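Local coordinates for adhesion and penetration protein autotransporter (Haemophilus influenzae, PDB 3SYJ) that probably acts as a serine protease and promotes bacterial adherence and invasion by directly binding a host cell structure, at residues Val54-Ile68 with Asn74-Gly86. Sequence-based numbering, arbitrary orientation.
Sequences VSRNGVAALVENQYI and NVGYTDVDFGAEG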
ATOM      1  N   VAL A  54      49.487 -34.363   4.466  1.00 12.12           N
ATOM      2  CA  VAL A  54      50.683 -34.693   3.697  1.00 11.25           C
ATOM      3  C   VAL A  54      51.625 -33.497   3.605  1.00 11.68           C
ATOM      4  O   VAL A  54      51.197 -32.372   3.314  1.00 11.46           O
ATOM      5  CB  VAL A  54      50.326 -35.157   2.270  1.00 12.06           C
ATOM      6  CG1 VAL A  54      51.597 -35.415   1.456  1.00 10.82           C
ATOM      7  CG2 VAL A  54      49.441 -36.395   2.326  1.00 11.87           C
ATOM      8  N   SER A  55      52.907 -33.733   3.847  1.00  8.98           N
ATOM      9  CA  SER A  55      53.862 -32.640   3.807  1.00 15.84           C
ATOM     10  C   SER A  55      53.915 -32.073   2.396  1.00 16.61           C
ATOM     11  O   SER A  55      53.722 -32.792   1.425  1.00 15.97           O
ATOM     12  CB  SER A  55      55.247 -33.101   4.260  1.00 11.44           C
ATOM     13  OG  SER A  55      55.779 -34.053   3.362  1.00 16.14           O
ATOM     14  N   ARG A  56      54.165 -30.775   2.297  1.00 17.19           N
ATOM     15  CA  ARG A  56      54.309 -30.109   1.011  1.00 13.80           C
ATOM     16  C   ARG A  56      55.292 -30.812   0.070  1.00 19.33           C
ATOM     17  O   ARG A  56      55.115 -30.785  -1.145  1.00 17.77           O
ATOM     18  CB  ARG A  56      54.776 -28.674   1.230  1.00 18.22           C
ATOM     19  CG  ARG A  56      53.692 -27.720   1.683  1.00 18.00           C
ATOM     20  CD  ARG A  56      52.898 -27.271   0.475  1.00 23.12           C
ATOM     21  NE  ARG A  56      51.584 -27.879   0.479  1.00 19.14           N
ATOM     22  CZ  ARG A  56      50.885 -28.184  -0.608  1.00 17.88           C
ATOM     23  NH1 ARG A  56      51.380 -27.972  -1.825  1.00 15.57           N
ATOM     24  NH2 ARG A  56      49.685 -28.731  -0.466  1.00 17.68           N
ATOM     25  N   ASN A  57      56.344 -31.413   0.614  1.00 17.95           N
ATOM     26  CA  ASN A  57      57.337 -32.064  -0.240  1.00 20.75           C
ATOM     27  C   ASN A  57      56.963 -33.495  -0.602  1.00 22.58           C
ATOM     28  O   ASN A  57      57.725 -34.191  -1.264  1.00 24.37           O
ATOM     29  CB  ASN A  57      58.727 -32.022   0.396  1.00 23.12           C
ATOM     30  CG  ASN A  57      58.804 -32.818   1.672  1.00 21.70           C
ATOM     31  OD1 ASN A  57      58.004 -33.725   1.902  1.00 23.74           O
ATOM     32  ND2 ASN A  57      59.771 -32.486   2.518  1.00 24.10           N
ATOM     33  N   GLY A  58      55.789 -33.930  -0.154  1.00 20.66           N
ATOM     34  CA  GLY A  58      55.237 -35.203  -0.567  1.00 16.36           C
ATOM     35  C   GLY A  58      55.855 -36.455   0.028  1.00 19.93           C
ATOM     36  O   GLY A  58      55.378 -37.557  -0.237  1.00 23.29           O
ATOM     37  N   VAL A  59      56.903 -36.324   0.831  1.00 17.24           N
ATOM     38  CA  VAL A  59      57.570 -37.538   1.301  1.00 19.14           C
ATOM     39  C   VAL A  59      57.094 -38.026   2.672  1.00 21.78           C
ATOM     40  O   VAL A  59      57.574 -39.053   3.160  1.00 22.75           O
ATOM     41  CB  VAL A  59      59.108 -37.408   1.304  1.00 16.58           C
ATOM     42  CG1 VAL A  59      59.611 -37.001  -0.073  1.00 17.13           C
ATOM     43  CG2 VAL A  59      59.553 -36.416   2.354  1.00 18.45           C
ATOM     44  N   ALA A  60      56.153 -37.318   3.294  1.00 18.37           N
ATOM     45  CA  ALA A  60      55.699 -37.724   4.632  1.00 19.58           C
ATOM     46  C   ALA A  60      54.259 -37.357   4.963  1.00 15.64           C
ATOM     47  O   ALA A  60      53.660 -36.476   4.338  1.00 15.48           O
ATOM     48  CB  ALA A  60      56.640 -37.188   5.711  1.00 12.99           C
ATOM     49  N   ALA A  61      53.712 -38.039   5.961  1.00 11.79           N
ATOM     50  CA  ALA A  61      52.343 -37.785   6.376  1.00 14.16           C
ATOM     51  C   ALA A  61      52.248 -37.671   7.896  1.00 14.70           C
ATOM     52  O   ALA A  61      52.995 -38.324   8.628  1.00 14.99           O
ATOM     53  CB  ALA A  61      51.416 -38.874   5.853  1.00 15.44           C
ATOM     54  N   LEU A  62      51.330 -36.827   8.353  1.00 14.66           N
ATOM     55  CA  LEU A  62      51.192 -36.523   9.775  1.00 17.29           C
ATOM     56  C   LEU A  62      50.325 -37.570  10.485  1.00 15.21           C
ATOM     57  O   LEU A  62      49.119 -37.647  10.251  1.00 12.78           O
ATOM     58  CB  LEU A  62      50.602 -35.116   9.945  1.00 13.54           C
ATOM     59  CG  LEU A  62      50.612 -34.468  11.335  1.00 18.33           C
ATOM     60  CD1 LEU A  62      52.030 -34.162  11.824  1.00  9.09           C
ATOM     61  CD2 LEU A  62      49.774 -33.209  11.305  1.00 14.43           C
ATOM     62  N   VAL A  63      50.947 -38.376  11.346  1.00 12.31           N
ATOM     63  CA  VAL A  63      50.242 -39.468  12.010  1.00 16.98           C
ATOM     64  C   VAL A  63      49.972 -39.191  13.501  1.00 23.68           C
ATOM     65  O   VAL A  63      49.209 -39.914  14.144  1.00 22.13           O
ATOM     66  CB  VAL A  63      51.002 -40.814  11.859  1.00 21.86           C
ATOM     67  CG1 VAL A  63      51.179 -41.186  10.385  1.00 16.78           C
ATOM     68  CG2 VAL A  63      52.349 -40.743  12.544  1.00 18.05           C
ATOM     69  N   GLU A  64      50.607 -38.159  14.046  1.00 22.83           N
ATOM     70  CA  GLU A  64      50.290 -37.679  15.387  1.00 21.25           C
ATOM     71  C   GLU A  64      50.616 -36.196  15.415  1.00 23.17           C
ATOM     72  O   GLU A  64      51.094 -35.654  14.418  1.00 22.87           O
ATOM     73  CB  GLU A  64      51.096 -38.428  16.444  1.00 22.00           C
ATOM     74  CG  GLU A  64      50.234 -39.074  17.543  1.00 32.26           C
ATOM     75  CD  GLU A  64      49.364 -38.074  18.306  1.00 32.93           C
ATOM     76  OE1 GLU A  64      48.157 -38.355  18.487  1.00 30.81           O
ATOM     77  OE2 GLU A  64      49.883 -37.012  18.720  1.00 31.16           O
ATOM     78  N   ASN A  65      50.366 -35.538  16.543  1.00 22.34           N
ATOM     79  CA  ASN A  65      50.590 -34.101  16.647  1.00 19.97           C
ATOM     80  C   ASN A  65      52.033 -33.686  16.351  1.00 19.84           C
ATOM     81  O   ASN A  65      52.274 -32.630  15.761  1.00 18.09           O
ATOM     82  CB  ASN A  65      50.133 -33.580  18.014  1.00 23.46           C
ATOM     83  CG  ASN A  65      48.638 -33.738  18.225  1.00 26.10           C
ATOM     84  OD1 ASN A  65      48.189 -34.118  19.314  1.00 31.80           O
ATOM     85  ND2 ASN A  65      47.854 -33.451  17.184  1.00 17.55           N
ATOM     86  N   GLN A  66      52.997 -34.509  16.755  1.00 20.08           N
ATOM     87  CA  GLN A  66      54.399 -34.211  16.460  1.00 17.99           C
ATOM     88  C   GLN A  66      55.141 -35.386  15.824  1.00 18.51           C
ATOM     89  O   GLN A  66      56.347 -35.521  15.996  1.00 18.43           O
ATOM     90  CB  GLN A  66      55.147 -33.713  17.712  1.00 16.37           C
ATOM     91  CG  GLN A  66      55.169 -34.688  18.899  1.00 22.04           C
ATOM     92  CD  GLN A  66      56.058 -34.214  20.066  1.00 22.50           C
ATOM     93  OE1 GLN A  66      56.930 -33.353  19.896  1.00 19.39           O
ATOM     94  NE2 GLN A  66      55.837 -34.786  21.251  1.00 24.75           N
ATOM     95  N   TYR A  67      54.425 -36.237  15.091  1.00 20.37           N
ATOM     96  CA  TYR A  67      55.063 -37.373  14.420  1.00 21.76           C
ATOM     97  C   TYR A  67      54.648 -37.534  12.955  1.00 22.04           C
ATOM     98  O   TYR A  67      53.488 -37.336  12.592  1.00 19.60           O
ATOM     99  CB  TYR A  67      54.804 -38.679  15.173  1.00 18.42           C
ATOM    100  CG  TYR A  67      55.389 -38.716  16.558  1.00 21.71           C
ATOM    101  CD1 TYR A  67      56.653 -39.240  16.784  1.00 20.70           C
ATOM    102  CD2 TYR A  67      54.673 -38.228  17.645  1.00 21.20           C
ATOM    103  CE1 TYR A  67      57.188 -39.277  18.051  1.00 22.47           C
ATOM    104  CE2 TYR A  67      55.199 -38.258  18.919  1.00 22.26           C
ATOM    105  CZ  TYR A  67      56.456 -38.783  19.117  1.00 26.20           C
ATOM    106  OH  TYR A  67      56.988 -38.816  20.383  1.00 27.03           O
ATOM    107  N   ILE A  68      55.613 -37.896  12.117  1.00 19.92           N
ATOM    108  CA  ILE A  68      55.341 -38.195  10.720  1.00 16.01           C
ATOM    109  C   ILE A  68      55.814 -39.600  10.409  1.00 19.26           C
ATOM    110  O   ILE A  68      56.435 -40.263  11.249  1.00 18.96           O
ATOM    111  CB  ILE A  68      56.043 -37.209   9.775  1.00 18.83           C
ATOM    112  CG1 ILE A  68      57.543 -37.148  10.081  1.00 16.26           C
ATOM    113  CG2 ILE A  68      55.403 -35.834   9.885  1.00 15.50           C
ATOM    114  CD1 ILE A  68      58.332 -36.320   9.091  1.00 14.24           C
ATOM    115  N   ASN A  74      64.997 -42.183   2.939  1.00 24.61           N
ATOM    116  CA  ASN A  74      64.931 -40.737   2.777  1.00 21.36           C
ATOM    117  C   ASN A  74      65.807 -40.117   3.849  1.00 28.63           C
ATOM    118  O   ASN A  74      65.313 -39.655   4.884  1.00 31.23           O
ATOM    119  CB  ASN A  74      63.495 -40.230   2.909  1.00 24.86           C
ATOM    120  CG  ASN A  74      62.675 -40.467   1.655  1.00 23.06           C
ATOM    121  OD1 ASN A  74      63.215 -40.553   0.555  1.00 20.52           O
ATOM    122  ND2 ASN A  74      61.362 -40.567   1.816  1.00 26.18           N
ATOM    123  N   VAL A  75      67.113 -40.111   3.595  1.00 31.16           N
ATOM    124  CA  VAL A  75      68.099 -39.808   4.624  1.00 28.72           C
ATOM    125  C   VAL A  75      68.515 -38.346   4.665  1.00 25.26           C
ATOM    126  O   VAL A  75      69.305 -37.954   5.519  1.00 31.56           O
ATOM    127  CB  VAL A  75      69.375 -40.671   4.442  1.00 29.31           C
ATOM    128  CG1 VAL A  75      69.048 -42.140   4.590  1.00 19.33           C
ATOM    129  CG2 VAL A  75      70.012 -40.392   3.090  1.00 23.65           C
ATOM    130  N   GLY A  76      67.981 -37.538   3.756  1.00 21.70           N
ATOM    131  CA  GLY A  76      68.426 -36.161   3.624  1.00 20.88           C
ATOM    132  C   GLY A  76      67.573 -35.058   4.239  1.00 26.68           C
ATOM    133  O   GLY A  76      68.114 -34.064   4.738  1.00 27.91           O
ATOM    134  N   TYR A  77      66.250 -35.204   4.201  1.00 20.15           N
ATOM    135  CA  TYR A  77      65.373 -34.120   4.642  1.00 25.01           C
ATOM    136  C   TYR A  77      65.426 -33.966   6.154  1.00 22.36           C
ATOM    137  O   TYR A  77      65.560 -34.944   6.868  1.00 20.56           O
ATOM    138  CB  TYR A  77      63.935 -34.309   4.139  1.00 20.49           C
ATOM    139  CG  TYR A  77      63.108 -35.339   4.873  1.00 21.13           C
ATOM    140  CD1 TYR A  77      61.866 -35.000   5.409  1.00 20.71           C
ATOM    141  CD2 TYR A  77      63.542 -36.656   5.006  1.00 21.21           C
ATOM    142  CE1 TYR A  77      61.088 -35.941   6.070  1.00 20.72           C
ATOM    143  CE2 TYR A  77      62.768 -37.607   5.666  1.00 19.68           C
ATOM    144  CZ  TYR A  77      61.541 -37.243   6.201  1.00 20.87           C
ATOM    145  OH  TYR A  77      60.759 -38.168   6.868  1.00 16.70           O
ATOM    146  N   THR A  78      65.334 -32.733   6.636  1.00 26.19           N
ATOM    147  CA  THR A  78      65.475 -32.465   8.067  1.00 25.36           C
ATOM    148  C   THR A  78      64.251 -31.767   8.644  1.00 24.48           C
ATOM    149  O   THR A  78      64.210 -31.466   9.833  1.00 22.43           O
ATOM    150  CB  THR A  78      66.696 -31.579   8.334  1.00 22.47           C
ATOM    151  OG1 THR A  78      66.591 -30.386   7.546  1.00 24.55           O
ATOM    152  CG2 THR A  78      67.961 -32.307   7.954  1.00 21.19           C
ATOM    153  N   ASP A  79      63.258 -31.508   7.801  1.00 26.91           N
ATOM    154  CA  ASP A  79      62.064 -30.789   8.227  1.00 21.24           C
ATOM    155  C   ASP A  79      60.920 -30.967   7.241  1.00 22.02           C
ATOM    156  O   ASP A  79      61.123 -31.421   6.112  1.00 23.43           O
ATOM    157  CB  ASP A  79      62.378 -29.301   8.411  1.00 22.38           C
ATOM    158  CG  ASP A  79      63.102 -28.704   7.224  1.00 25.32           C
ATOM    159  OD1 ASP A  79      62.609 -28.854   6.089  1.00 30.70           O
ATOM    160  OD2 ASP A  79      64.165 -28.077   7.425  1.00 29.75           O
ATOM    161  N   VAL A  80      59.713 -30.616   7.675  1.00 17.79           N
ATOM    162  CA  VAL A  80      58.545 -30.681   6.807  1.00 16.36           C
ATOM    163  C   VAL A  80      57.705 -29.435   6.999  1.00 17.30           C
ATOM    164  O   VAL A  80      57.849 -28.733   8.000  1.00 16.00           O
ATOM    165  CB  VAL A  80      57.678 -31.930   7.091  1.00 12.53           C
ATOM    166  CG1 VAL A  80      58.398 -33.197   6.629  1.00 14.45           C
ATOM    167  CG2 VAL A  80      57.325 -32.020   8.566  1.00 15.13           C
ATOM    168  N   ASP A  81      56.829 -29.146   6.043  1.00 12.50           N
ATOM    169  CA  ASP A  81      55.849 -28.086   6.243  1.00 15.54           C
ATOM    170  C   ASP A  81      54.518 -28.471   5.624  1.00 15.25           C
ATOM    171  O   ASP A  81      54.440 -29.435   4.868  1.00 18.87           O
ATOM    172  CB  ASP A  81      56.352 -26.726   5.727  1.00 17.45           C
ATOM    173  CG  ASP A  81      56.685 -26.740   4.250  1.00 25.17           C
ATOM    174  OD1 ASP A  81      56.697 -27.832   3.638  1.00 23.64           O
ATOM    175  OD2 ASP A  81      56.946 -25.650   3.702  1.00 32.61           O
ATOM    176  N   PHE A  82      53.477 -27.714   5.943  1.00 14.93           N
ATOM    177  CA  PHE A  82      52.119 -28.095   5.591  1.00 13.26           C
ATOM    178  C   PHE A  82      51.324 -26.894   5.124  1.00 17.61           C
ATOM    179  O   PHE A  82      51.758 -25.757   5.285  1.00 21.62           O
ATOM    180  CB  PHE A  82      51.420 -28.718   6.800  1.00 13.25           C
ATOM    181  CG  PHE A  82      52.142 -29.903   7.375  1.00 13.20           C
ATOM    182  CD1 PHE A  82      51.905 -31.179   6.890  1.00 15.06           C
ATOM    183  CD2 PHE A  82      53.056 -29.739   8.405  1.00 10.96           C
ATOM    184  CE1 PHE A  82      52.570 -32.275   7.418  1.00 13.31           C
ATOM    185  CE2 PHE A  82      53.726 -30.821   8.936  1.00 12.37           C
ATOM    186  CZ  PHE A  82      53.479 -32.097   8.442  1.00 13.96           C
ATOM    187  N   GLY A  83      50.153 -27.148   4.549  1.00 13.14           N
ATOM    188  CA  GLY A  83      49.264 -26.078   4.144  1.00 15.64           C
ATOM    189  C   GLY A  83      48.985 -26.089   2.659  1.00 16.73           C
ATOM    190  O   GLY A  83      48.862 -27.149   2.043  1.00 16.52           O
ATOM    191  N   ALA A  84      48.889 -24.899   2.083  1.00 16.25           N
ATOM    192  CA  ALA A  84      48.592 -24.763   0.673  1.00 15.71           C
ATOM    193  C   ALA A  84      49.840 -24.368  -0.105  1.00 17.94           C
ATOM    194  O   ALA A  84      50.832 -23.910   0.476  1.00 14.62           O
ATOM    195  CB  ALA A  84      47.492 -23.745   0.472  1.00 13.32           C
ATOM    196  N   GLU A  85      49.790 -24.567  -1.420  1.00 13.92           N
ATOM    197  CA  GLU A  85      50.910 -24.259  -2.296  1.00 12.58           C
ATOM    198  C   GLU A  85      51.005 -22.758  -2.446  1.00 14.08           C
ATOM    199  O   GLU A  85      50.010 -22.055  -2.287  1.00 15.78           O
ATOM    200  CB  GLU A  85      50.674 -24.871  -3.680  1.00 16.88           C
ATOM    201  CG  GLU A  85      49.592 -24.148  -4.490  1.00 12.62           C
ATOM    202  CD  GLU A  85      49.283 -24.827  -5.820  1.00 15.15           C
ATOM    203  OE1 GLU A  85      50.003 -25.770  -6.190  1.00 13.58           O
ATOM    204  OE2 GLU A  85      48.315 -24.415  -6.495  1.00 13.62           O
ATOM    205  N   GLY A  86      52.192 -22.254  -2.757  1.00 14.74           N
ATOM    206  CA  GLY A  86      52.313 -20.856  -3.130  1.00 18.02           C
ATOM    207  C   GLY A  86      53.137 -19.985  -2.212  1.00 18.78           C
ATOM    208  O   GLY A  86      53.688 -20.448  -1.218  1.00 18.76           O
TER
HETATM  209  O   HOH W   1      49.733 -29.814   4.058  1.00 15.38           O
HETATM  210  O   HOH W   2      57.588 -30.272   3.304  1.00 16.34           O
HETATM  211  O   HOH W   3      61.985 -31.296   3.373  1.00 34.36           O
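Arg56 N donates a nearly straight bond to Asp81 O (2.9 Å, 172° at the hydrogen), the one direct backbone hydrogen bond between 54-68 and 74-86, and Ser55 and Phe82 have CA atoms 5.2 Å apart. Waters add further links: one accepts from Gly83 N and probably donates to Val54 O, another joins Asn57 N to Asp81 OD1, and a third donates to Asp79 O, its bond from Asn57 ND2 being weak. The Arg56 chain, bent at chi2 and chi3, lays one guanidinium face over Ala84 C and Glu85 N, while NE and NH2 both make weak bonds to Gly83 O, at 3.2 and 3.1 Å. Its charge is paired through NH1 with Glu17; Glu85 instead bridges to Lys19.

The backbone bond from Gly58 N to Ser55 O closes a type I turn, and Asn57 OD1 makes an Asx turn overlapping its end: it accepts from Val59 N (3.0 Å) and from Ser55 OG, the two donors arriving from opposite faces of the amide plane. This is the Peptidase S6 protease domain of the passenger, of the PA clan of chymotrypsin-like serine proteases, where Asn74 ND2 bonds to the backbone O of Ser218, the active-site serine by similarity. The hairpin of strands 61-64 and 67-69 contributes Leu62 and Ile68 to the apolar contacts, and Val59 joins them from the turn before it.

Ile68 CD1 meets Val80 CG1 tip to tip at 4.0 Å and also lies at the edge of the Tyr77 ring. Over one face of that ring sits Val59 CG2, a CH-pi contact 4.2 Å from the centroid and 18° off the normal; the phenol OH bonds to His117. Although its CB points away from 54-68, Phe82 has CG beside its backbone N (chi1 -57°), and the ring returns so that CZ reaches Leu62 CD1 (4.2 Å), with Ile68 CG2 at its edge.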